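Local coordinates for protein N-acetyl-beta-D glucosaminidase (Rhizomucor miehei CAU432, PDB 4ZM6) that probably hydrolyses beta-linked N-acetylglucosamine residues as a family 3 glycosidase and also carries a GCN5-related glucosamine N-acetyltransferase region that binds acetyl-CoA, at residues K593-Q601 / Q612-Y622; G643-S651 / W850-F858. All coordinates share one frame; numbering follows the deposited sequence.

Contact 1 of 2, residues K593-Q601 / Q612-Y622. With ACO (acetyl coenzyme *a), chain C.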
loop_
_atom_site.group_PDB
_atom_site.type_symbol
_atom_site.label_atom_id
_atom_site.label_comp_id
_atom_site.label_asym_id
_atom_site.label_seq_id
_atom_site.Cartn_x
_atom_site.Cartn_y
_atom_site.Cartn_z
ATOM N N LYS A 593 -20.946 8.416 7.006
ATOM C CA LYS A 593 -21.999 8.748 6.060
ATOM C C LYS A 593 -21.370 9.308 4.797
ATOM O O LYS A 593 -20.515 10.188 4.861
ATOM C CB LYS A 593 -22.959 9.762 6.664
ATOM C CG LYS A 593 -24.039 10.250 5.717
ATOM C CD LYS A 593 -24.897 11.288 6.419
ATOM C CE LYS A 593 -25.440 12.331 5.459
ATOM N NZ LYS A 593 -25.528 13.642 6.144
ATOM N N ILE A 594 -21.807 8.792 3.653
ATOM C CA ILE A 594 -21.238 9.173 2.367
ATOM C C ILE A 594 -21.719 10.573 1.996
ATOM O O ILE A 594 -22.920 10.849 2.012
ATOM C CB ILE A 594 -21.596 8.143 1.273
ATOM C CG1 ILE A 594 -20.926 6.803 1.602
ATOM C CG2 ILE A 594 -21.174 8.643 -0.104
ATOM C CD1 ILE A 594 -21.229 5.686 0.628
ATOM N N VAL A 595 -20.768 11.453 1.693
ATOM C CA VAL A 595 -21.069 12.849 1.372
ATOM C C VAL A 595 -20.637 13.260 -0.036
ATOM O O VAL A 595 -21.214 14.177 -0.615
ATOM C CB VAL A 595 -20.461 13.811 2.415
ATOM C CG1 VAL A 595 -21.183 13.649 3.742
ATOM C CG2 VAL A 595 -18.963 13.580 2.592
ATOM N N GLY A 596 -19.631 12.587 -0.585
ATOM C CA GLY A 596 -19.219 12.820 -1.966
ATOM C C GLY A 596 -18.729 11.560 -2.653
ATOM O O GLY A 596 -18.374 10.574 -1.999
ATOM N N PHE A 597 -18.695 11.610 -3.978
ATOM C CA PHE A 597 -18.281 10.479 -4.787
ATOM C C PHE A 597 -17.472 10.959 -5.986
ATOM O O PHE A 597 -17.747 12.018 -6.544
ATOM C CB PHE A 597 -19.525 9.709 -5.253
ATOM C CG PHE A 597 -19.241 8.665 -6.292
ATOM C CD1 PHE A 597 -18.797 7.411 -5.922
ATOM C CD2 PHE A 597 -19.415 8.943 -7.639
ATOM C CE1 PHE A 597 -18.529 6.445 -6.875
ATOM C CE2 PHE A 597 -19.147 7.985 -8.598
ATOM C CZ PHE A 597 -18.703 6.733 -8.215
ATOM N N VAL A 598 -16.479 10.165 -6.376
ATOM C CA VAL A 598 -15.739 10.402 -7.610
ATOM C C VAL A 598 -15.574 9.091 -8.392
ATOM O O VAL A 598 -15.294 8.041 -7.807
ATOM C CB VAL A 598 -14.368 11.057 -7.327
ATOM C CG1 VAL A 598 -13.442 10.109 -6.580
ATOM C CG2 VAL A 598 -13.712 11.537 -8.615
ATOM N N ALA A 599 -15.762 9.167 -9.712
ATOM C CA ALA A 599 -15.573 8.030 -10.612
ATOM C C ALA A 599 -14.422 8.320 -11.557
ATOM O O ALA A 599 -14.146 9.476 -11.869
ATOM C CB ALA A 599 -16.837 7.765 -11.400
ATOM N N THR A 600 -13.806 7.258 -12.064
ATOM C CA THR A 600 -12.463 7.330 -12.631
ATOM C C THR A 600 -12.122 6.067 -13.430
ATOM O O THR A 600 -12.385 4.955 -12.985
ATOM C CB THR A 600 -11.430 7.538 -11.495
ATOM O OG1 THR A 600 -11.154 8.930 -11.356
ATOM C CG2 THR A 600 -10.114 6.807 -11.752
ATOM N N GLN A 601 -11.528 6.255 -14.604
ATOM C CA GLN A 601 -11.047 5.143 -15.420
ATOM C C GLN A 601 -9.791 5.548 -16.183
ATOM O O GLN A 601 -9.512 6.738 -16.342
ATOM C CB GLN A 601 -12.150 4.631 -16.367
ATOM C CG GLN A 601 -12.423 5.433 -17.636
ATOM C CD GLN A 601 -13.219 4.635 -18.670
ATOM O OE1 GLN A 601 -13.598 3.483 -18.440
ATOM N NE2 GLN A 601 -13.472 5.247 -19.821
ATOM N N GLN A 612 -9.427 9.386 -17.170
ATOM C CA GLN A 612 -10.701 10.036 -17.395
ATOM C C GLN A 612 -11.401 10.207 -16.065
ATOM O O GLN A 612 -11.603 9.231 -15.342
ATOM C CB GLN A 612 -11.556 9.215 -18.350
ATOM C CG GLN A 612 -10.895 8.944 -19.692
ATOM C CD GLN A 612 -11.880 8.463 -20.752
ATOM O OE1 GLN A 612 -12.917 7.872 -20.438
ATOM N NE2 GLN A 612 -11.563 8.724 -22.016
ATOM N N LEU A 613 -11.738 11.455 -15.735
ATOM C CA LEU A 613 -12.493 11.767 -14.532
ATOM C C LEU A 613 -13.960 11.706 -14.923
ATOM O O LEU A 613 -14.523 12.673 -15.433
ATOM C CB LEU A 613 -12.101 13.142 -13.979
ATOM C CG LEU A 613 -12.403 13.417 -12.499
ATOM C CD1 LEU A 613 -11.767 14.720 -12.046
ATOM C CD2 LEU A 613 -13.889 13.479 -12.238
ATOM N N MET A 614 -14.566 10.547 -14.690
ATOM C CA MET A 614 -15.899 10.251 -15.204
ATOM C C MET A 614 -16.955 11.096 -14.510
ATOM O O MET A 614 -17.900 11.570 -15.137
ATOM C CB MET A 614 -16.235 8.764 -15.014
ATOM C CG MET A 614 -15.311 7.797 -15.744
ATOM S SD MET A 614 -15.577 6.081 -15.237
ATOM C CE MET A 614 -17.183 5.774 -15.963
ATOM N N LEU A 615 -16.799 11.267 -13.207
ATOM C CA LEU A 615 -17.786 11.992 -12.425
ATOM C C LEU A 615 -17.165 12.462 -11.117
ATOM O O LEU A 615 -16.305 11.780 -10.550
ATOM C CB LEU A 615 -18.995 11.099 -12.147
ATOM C CG LEU A 615 -20.203 11.748 -11.477
ATOM C CD1 LEU A 615 -20.945 12.642 -12.453
ATOM C CD2 LEU A 615 -21.136 10.682 -10.929
ATOM N N LEU A 616 -17.591 13.642 -10.672
ATOM C CA LEU A 616 -17.241 14.174 -9.364
ATOM C C LEU A 616 -18.489 14.860 -8.855
ATOM O O LEU A 616 -19.041 15.708 -9.545
ATOM C CB LEU A 616 -16.107 15.191 -9.486
ATOM C CG LEU A 616 -15.136 15.411 -8.315
ATOM C CD1 LEU A 616 -14.658 16.862 -8.304
ATOM C CD2 LEU A 616 -15.727 15.048 -6.960
ATOM N N MET A 617 -18.950 14.485 -7.668
ATOM C CA MET A 617 -20.180 15.053 -7.114
ATOM C C MET A 617 -20.170 14.972 -5.595
ATOM O O MET A 617 -19.675 13.993 -5.033
ATOM C CB MET A 617 -21.402 14.308 -7.665
ATOM C CG MET A 617 -21.657 12.953 -7.010
ATOM S SD MET A 617 -22.821 11.847 -7.836
ATOM C CE MET A 617 -24.196 12.945 -8.114
ATOM N N VAL A 618 -20.701 16.005 -4.937
ATOM C CA VAL A 618 -20.895 15.977 -3.481
ATOM C C VAL A 618 -22.268 16.558 -3.121
ATOM O O VAL A 618 -22.768 17.460 -3.796
ATOM C CB VAL A 618 -19.739 16.678 -2.691
ATOM C CG1 VAL A 618 -18.523 16.931 -3.575
ATOM C CG2 VAL A 618 -20.181 17.988 -2.060
ATOM N N SER A 619 -22.855 16.026 -2.050
ATOM C CA SER A 619 -24.196 16.394 -1.603
ATOM C C SER A 619 -24.304 17.895 -1.352
ATOM O O SER A 619 -23.393 18.477 -0.758
ATOM C CB SER A 619 -24.543 15.652 -0.310
ATOM O OG SER A 619 -24.090 14.308 -0.345
ATOM N N PRO A 620 -25.425 18.523 -1.774
ATOM C CA PRO A 620 -25.588 19.981 -1.682
ATOM C C PRO A 620 -25.282 20.548 -0.301
ATOM O O PRO A 620 -24.513 21.502 -0.183
ATOM C CB PRO A 620 -27.065 20.194 -2.021
ATOM C CG PRO A 620 -27.443 19.011 -2.839
ATOM C CD PRO A 620 -26.652 17.872 -2.271
ATOM N N SER A 621 -25.855 19.948 0.736
ATOM C CA SER A 621 -25.630 20.396 2.115
ATOM C C SER A 621 -24.178 20.267 2.596
ATOM O O SER A 621 -23.839 20.788 3.655
ATOM C CB SER A 621 -26.541 19.620 3.064
ATOM O OG SER A 621 -26.375 18.226 2.875
ATOM N N TYR A 622 -23.334 19.574 1.832
ATOM C CA TYR A 622 -21.919 19.418 2.172
ATOM C C TYR A 622 -20.938 20.111 1.205
ATOM O O TYR A 622 -19.719 20.048 1.399
ATOM C CB TYR A 622 -21.595 17.932 2.265
ATOM C CG TYR A 622 -22.121 17.293 3.519
ATOM C CD1 TYR A 622 -23.434 16.835 3.598
ATOM C CD2 TYR A 622 -21.305 17.151 4.636
ATOM C CE1 TYR A 622 -23.916 16.249 4.758
ATOM C CE2 TYR A 622 -21.777 16.569 5.798
ATOM C CZ TYR A 622 -23.079 16.121 5.854
ATOM O OH TYR A 622 -23.526 15.543 7.011
HETATM N N1A ACO C . -14.395 27.761 3.971
HETATM C C2A ACO C . -14.683 28.695 3.035
HETATM N N3A ACO C . -14.742 28.423 1.712
HETATM C C4A ACO C . -14.523 27.167 1.239
HETATM C C5A ACO C . -14.196 26.102 2.206
HETATM C C6A ACO C . -14.144 26.468 3.640
HETATM N N6A ACO C . -13.856 25.532 4.576
HETATM N N7A ACO C . -14.012 24.982 1.499
HETATM C C8A ACO C . -14.199 25.289 0.189
HETATM N N9A ACO C . -14.496 26.594 0.030
HETATM C C1B ACO C . -14.767 27.261 -1.275
HETATM C C2B ACO C . -13.517 27.911 -1.863
HETATM O O2B ACO C . -13.818 29.237 -2.318
HETATM C C3B ACO C . -13.063 27.000 -2.994
HETATM O O3B ACO C . -12.513 27.690 -4.132
HETATM P P3B ACO C . -13.316 28.549 -5.253
HETATM O O7A ACO C . -13.760 27.532 -6.284
HETATM O O8A ACO C . -14.422 29.267 -4.514
HETATM O O9A ACO C . -12.252 29.477 -5.770
HETATM C C4B ACO C . -14.295 26.158 -3.319
HETATM O O4B ACO C . -15.217 26.286 -2.224
HETATM C C5B ACO C . -13.925 24.699 -3.551
HETATM O O5B ACO C . -15.056 23.906 -3.218
HETATM P P1A ACO C . -14.919 22.475 -2.513
HETATM O O1A ACO C . -15.661 22.553 -1.199
HETATM O O2A ACO C . -13.504 21.965 -2.541
HETATM O O3A ACO C . -15.767 21.679 -3.618
HETATM P P2A ACO C . -17.237 21.136 -3.300
HETATM O O4A ACO C . -17.137 20.206 -2.113
HETATM O O5A ACO C . -18.197 22.289 -3.243
HETATM O O6A ACO C . -17.513 20.299 -4.640
HETATM C CBP ACO C . -18.371 20.286 -6.906
HETATM C CCP ACO C . -17.420 20.933 -5.914
HETATM C CDP ACO C . -17.989 18.827 -7.110
HETATM C CEP ACO C . -18.249 21.015 -8.235
HETATM C CAP ACO C . -19.781 20.415 -6.323
HETATM O OAP ACO C . -20.245 21.751 -6.496
HETATM C C9P ACO C . -20.770 19.456 -6.920
HETATM O O9P ACO C . -20.985 18.397 -6.346
HETATM N N8P ACO C . -21.396 19.799 -8.044
HETATM C C7P ACO C . -22.397 18.924 -8.624
HETATM C C6P ACO C . -22.762 19.301 -10.049
HETATM C C5P ACO C . -21.681 19.058 -11.086
HETATM O O5P ACO C . -21.737 19.769 -12.075
HETATM N N4P ACO C . -20.750 18.099 -10.948
HETATM C C3P ACO C . -19.757 17.821 -11.989
HETATM C C2P ACO C . -20.214 16.748 -12.985
HETATM S S1P ACO C . -19.309 16.783 -14.513
HETATM C C ACO C . -18.018 15.768 -14.265
HETATM O O ACO C . -17.824 15.269 -13.170
HETATM C CH3 ACO C . -17.112 15.507 -15.425
#
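Strands 594-601 and 612-618 run antiparallel at 178°, their axes 4.5 Å apart, paired from Gly596 beside Val618 to Gln601 beside Gln612, with the register shifted by one at a bulge. Phe597 and Met617 bond both ways. Ala599 faces both Met614 and Leu615, a classic beta bulge. Ala599 N reaches Leu615 O at 2.8 Å, while the bonds returned to Ala599 O are weak.

Beyond the bulge 612-618 holds acetyl-CoA. Leu616 N donates to the acetyl O at 3.0 Å, and Val618 N to the pantetheine O9P at 2.8 Å. The first bond probably polarises the thioester carbonyl. In the GNAT fold this is the beta3-beta4 hairpin, and the second strand, 608-618, carries the cofactor. Gly624, Gly626 and Gly628 bind the same ligand.

At one end of the hairpin the side chains of Gln601 and Gln612 lie side by side, their amide planes 42° apart. Gln601 NE2 donates to Gln612 OE1 at 2.8 Å; the acceptor sits in the amide plane of Gln601, but the donor stands above that of Gln612.

At the other end Val595 CG1, set beside its backbone N (chi1 -69°), lies over the middle of the Tyr622 ring, 3.5 Å from the centroid. Lys593 NZ reaches Tyr622 OH at 2.9 Å. Val595 O takes two donors, Ser619 N almost head-on and Ser619 OG from above the carbonyl plane.

Contact 2 of 2, residues G643-S651 / W850-F858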
loop_
_atom_site.group_PDB
_atom_site.type_symbol
_atom_site.label_atom_id
_atom_site.label_comp_id
_atom_site.label_asym_id
_atom_site.label_seq_id
_atom_site.Cartn_x
_atom_site.Cartn_y
_atom_site.Cartn_z
ATOM N N GLY A 643 0.834 7.193 -14.161
ATOM C CA GLY A 643 1.433 7.749 -15.367
ATOM C C GLY A 643 0.394 8.106 -16.416
ATOM O O GLY A 643 0.704 8.175 -17.604
ATOM N N ALA A 644 -0.846 8.320 -15.978
ATOM C CA ALA A 644 -1.886 8.855 -16.848
ATOM C C ALA A 644 -1.715 10.369 -16.903
ATOM O O ALA A 644 -2.373 11.106 -16.161
ATOM C CB ALA A 644 -3.267 8.486 -16.326
ATOM N N ASP A 645 -0.817 10.822 -17.776
ATOM C CA ASP A 645 -0.446 12.239 -17.844
ATOM C C ASP A 645 -1.370 13.093 -18.722
ATOM O O ASP A 645 -1.354 14.315 -18.615
ATOM C CB ASP A 645 1.006 12.392 -18.307
ATOM C CG ASP A 645 1.999 11.717 -17.368
ATOM O OD1 ASP A 645 1.690 11.560 -16.167
ATOM O OD2 ASP A 645 3.100 11.350 -17.834
ATOM N N CYS A 646 -2.155 12.464 -19.596
ATOM C CA CYS A 646 -3.202 13.176 -20.325
ATOM C C CYS A 646 -4.505 12.831 -19.637
ATOM O O CYS A 646 -4.902 11.674 -19.620
ATOM C CB CYS A 646 -3.241 12.763 -21.794
ATOM S SG CYS A 646 -1.696 13.041 -22.693
ATOM N N ILE A 647 -5.157 13.829 -19.053
ATOM C CA ILE A 647 -6.349 13.601 -18.251
ATOM C C ILE A 647 -7.518 14.361 -18.865
ATOM O O ILE A 647 -7.329 15.434 -19.425
ATOM C CB ILE A 647 -6.141 14.029 -16.776
ATOM C CG1 ILE A 647 -4.692 13.803 -16.331
ATOM C CG2 ILE A 647 -7.051 13.234 -15.854
ATOM C CD1 ILE A 647 -4.399 14.299 -14.925
ATOM N N LYS A 648 -8.722 13.794 -18.747
ATOM C CA LYS A 648 -9.929 14.319 -19.397
ATOM C C LYS A 648 -11.052 14.539 -18.391
ATOM O O LYS A 648 -11.215 13.752 -17.471
ATOM C CB LYS A 648 -10.399 13.315 -20.458
ATOM C CG LYS A 648 -11.655 13.707 -21.226
ATOM C CD LYS A 648 -12.222 12.534 -22.016
ATOM C CE LYS A 648 -12.903 12.991 -23.299
ATOM N NZ LYS A 648 -14.001 13.960 -23.045
ATOM N N LEU A 649 -11.831 15.601 -18.573
ATOM C CA LEU A 649 -13.066 15.784 -17.810
ATOM C C LEU A 649 -14.187 15.041 -18.523
ATOM O O LEU A 649 -14.444 15.279 -19.710
ATOM C CB LEU A 649 -13.447 17.261 -17.672
ATOM C CG LEU A 649 -12.758 18.118 -16.611
ATOM C CD1 LEU A 649 -13.403 19.497 -16.576
ATOM C CD2 LEU A 649 -12.810 17.478 -15.233
ATOM N N GLY A 650 -14.866 14.166 -17.787
ATOM C CA GLY A 650 -15.852 13.267 -18.368
ATOM C C GLY A 650 -15.147 12.053 -18.924
ATOM O O GLY A 650 -13.955 11.858 -18.684
ATOM N N SER A 651 -15.873 11.229 -19.668
ATOM C CA SER A 651 -15.285 10.028 -20.248
ATOM C C SER A 651 -15.793 9.780 -21.659
ATOM O O SER A 651 -16.746 10.410 -22.116
ATOM C CB SER A 651 -15.555 8.813 -19.352
ATOM O OG SER A 651 -16.843 8.870 -18.760
ATOM N N TRP A 850 -30.109 18.682 -27.704
ATOM C CA TRP A 850 -30.807 18.230 -26.512
ATOM C C TRP A 850 -30.144 18.779 -25.255
ATOM O O TRP A 850 -30.813 19.325 -24.378
ATOM C CB TRP A 850 -30.816 16.700 -26.481
ATOM C CG TRP A 850 -31.449 16.145 -25.260
ATOM C CD1 TRP A 850 -32.713 16.380 -24.820
ATOM C CD2 TRP A 850 -30.845 15.264 -24.307
ATOM N NE1 TRP A 850 -32.939 15.701 -23.647
ATOM C CE2 TRP A 850 -31.806 15.007 -23.311
ATOM C CE3 TRP A 850 -29.583 14.671 -24.198
ATOM C CZ2 TRP A 850 -31.550 14.175 -22.218
ATOM C CZ3 TRP A 850 -29.328 13.842 -23.111
ATOM C CH2 TRP A 850 -30.308 13.603 -22.136
ATOM N N ARG A 851 -28.830 18.595 -25.166
ATOM C CA ARG A 851 -28.035 19.114 -24.064
ATOM C C ARG A 851 -26.645 19.468 -24.587
ATOM O O ARG A 851 -26.176 18.872 -25.561
ATOM C CB ARG A 851 -27.915 18.071 -22.947
ATOM C CG ARG A 851 -29.223 17.652 -22.293
ATOM C CD ARG A 851 -29.774 18.728 -21.375
ATOM N NE ARG A 851 -31.110 18.401 -20.867
ATOM C CZ ARG A 851 -31.368 17.497 -19.922
ATOM N NH1 ARG A 851 -30.390 16.798 -19.364
ATOM N NH2 ARG A 851 -32.616 17.281 -19.531
ATOM N N SER A 852 -25.983 20.425 -23.934
ATOM C CA SER A 852 -24.638 20.855 -24.344
ATOM C C SER A 852 -23.615 20.669 -23.225
ATOM O O SER A 852 -23.954 20.733 -22.043
ATOM C CB SER A 852 -24.661 22.317 -24.802
ATOM O OG SER A 852 -25.633 22.520 -25.819
ATOM N N TYR A 853 -22.365 20.430 -23.611
ATOM C CA TYR A 853 -21.266 20.249 -22.659
ATOM C C TYR A 853 -20.035 21.028 -23.099
ATOM O O TYR A 853 -19.828 21.252 -24.286
ATOM C CB TYR A 853 -20.884 18.768 -22.537
ATOM C CG TYR A 853 -22.058 17.818 -22.463
ATOM C CD1 TYR A 853 -22.625 17.305 -23.619
ATOM C CD2 TYR A 853 -22.594 17.424 -21.241
ATOM C CE1 TYR A 853 -23.692 16.435 -23.564
ATOM C CE2 TYR A 853 -23.668 16.548 -21.178
ATOM C CZ TYR A 853 -24.212 16.061 -22.349
ATOM O OH TYR A 853 -25.280 15.193 -22.317
ATOM N N ARG A 854 -19.210 21.425 -22.138
ATOM C CA ARG A 854 -17.909 22.012 -22.437
ATOM C C ARG A 854 -16.827 21.032 -22.025
ATOM O O ARG A 854 -16.729 20.669 -20.852
ATOM C CB ARG A 854 -17.721 23.327 -21.692
ATOM C CG ARG A 854 -16.384 24.010 -21.961
ATOM C CD ARG A 854 -16.219 25.259 -21.111
ATOM N NE ARG A 854 -17.361 26.160 -21.261
ATOM C CZ ARG A 854 -17.557 26.960 -22.306
ATOM N NH1 ARG A 854 -16.694 26.985 -23.323
ATOM N NH2 ARG A 854 -18.642 27.731 -22.342
ATOM N N LEU A 855 -16.016 20.606 -22.987
ATOM C CA LEU A 855 -14.949 19.663 -22.704
ATOM C C LEU A 855 -13.861 20.330 -21.878
ATOM O O LEU A 855 -13.734 21.555 -21.870
ATOM C CB LEU A 855 -14.348 19.113 -23.997
ATOM C CG LEU A 855 -15.309 18.423 -24.970
ATOM C CD1 LEU A 855 -14.518 17.673 -26.036
ATOM C CD2 LEU A 855 -16.267 17.482 -24.243
ATOM N N GLY A 856 -13.093 19.505 -21.173
ATOM C CA GLY A 856 -11.941 19.956 -20.401
ATOM C C GLY A 856 -10.884 18.880 -20.463
ATOM O O GLY A 856 -11.209 17.696 -20.535
ATOM N N HIS A 857 -9.619 19.284 -20.442
ATOM C CA HIS A 857 -8.507 18.340 -20.485
ATOM C C HIS A 857 -7.335 18.903 -19.695
ATOM O O HIS A 857 -7.399 20.028 -19.197
ATOM C CB HIS A 857 -8.089 18.068 -21.933
ATOM C CG HIS A 857 -7.346 19.202 -22.567
ATOM N ND1 HIS A 857 -7.984 20.257 -23.183
ATOM C CD2 HIS A 857 -6.018 19.450 -22.672
ATOM C CE1 HIS A 857 -7.081 21.105 -23.644
ATOM N NE2 HIS A 857 -5.881 20.638 -23.347
ATOM N N PHE A 858 -6.275 18.109 -19.570
ATOM C CA PHE A 858 -5.085 18.515 -18.812
ATOM C C PHE A 858 -3.893 17.628 -19.158
ATOM O O PHE A 858 -4.022 16.422 -19.363
ATOM C CB PHE A 858 -5.352 18.465 -17.298
ATOM C CG PHE A 858 -4.198 18.961 -16.461
ATOM C CD1 PHE A 858 -4.006 20.321 -16.249
ATOM C CD2 PHE A 858 -3.298 18.068 -15.886
ATOM C CE1 PHE A 858 -2.944 20.783 -15.487
ATOM C CE2 PHE A 858 -2.231 18.523 -15.119
ATOM C CZ PHE A 858 -2.054 19.882 -14.921
ATOM O OXT PHE A 858 -2.759 18.098 -19.232
#
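Ile647 and Phe858 lie side by side, their side chains pointing the same way. Their backbones run roughly antiparallel, with end-to-end directions 157° apart, and are joined by a single bridge between Lys648 and His857. Ile647 N gives a nearly straight bond to Phe858 O at 2.8 Å, and the donor lies in the plane of that C-terminal group. The return bond, Phe858 N to Ile647 O, is weak. Leu649 N donates to Gly856 O at 2.9 Å, well above the carbonyl plane.

The Ile647 side chain can be followed outwards. Its CB sits 4.1 Å from Phe858 O, next to the backbone bond. CG1, turned beside the backbone N, stays at the same distance from that oxygen. The tip, CD1, then reaches Phe858 CD2 at 4.0 Å and meets the ring obliquely. The ring is presented there because Phe858 CG stands anti to its own backbone N (chi1 -176°). Leu649 packs against bare backbone instead: its CB is 3.7 Å from Gly856 O, and its CD1 lies 4.1 Å from Gly856 CA. Trp679 touches both Ile647 and Leu649.

Phe858 ends the chain, and its two carboxylate oxygens are shared out. O takes the amide of Ile647, while OXT forms a salt bridge with Arg171. The ring also rests on Arg112 and Met116 of helix 108-125, in the part of the chain related to family 3 glycosidases. Away from Phe858, the backbone of strand 646-649 bonds to Gly611 and Leu613 of strand 608-618. The last residues of the C-terminal strand thus pair briefly with 646-649, the outermost strand of the first GNAT sheet. Strand 847-857 also pairs with 686-692, an arrangement reminiscent of the strand exchange seen in some GNAT dimers.

The two contacts share one sheet, since strand 608-618 lies between 594-605 and 646-649. Leu613 makes the join: its N is probably bonded to Lys648 O and its O to Gly650 N. Contact 1 is the buried one, a long hairpin with one classic bulge between its two strands, and the backbone of its second strand bonds to the cofactor. Contact 2 is only partly buried. It brings together segments almost two hundred residues apart, with a short pairing, one apolar pair and a terminal carboxylate. Its own link to acetyl-CoA is slighter, through Gly650. Contact 1 thus belongs to the inside of one domain, contact 2 to the seam between domains.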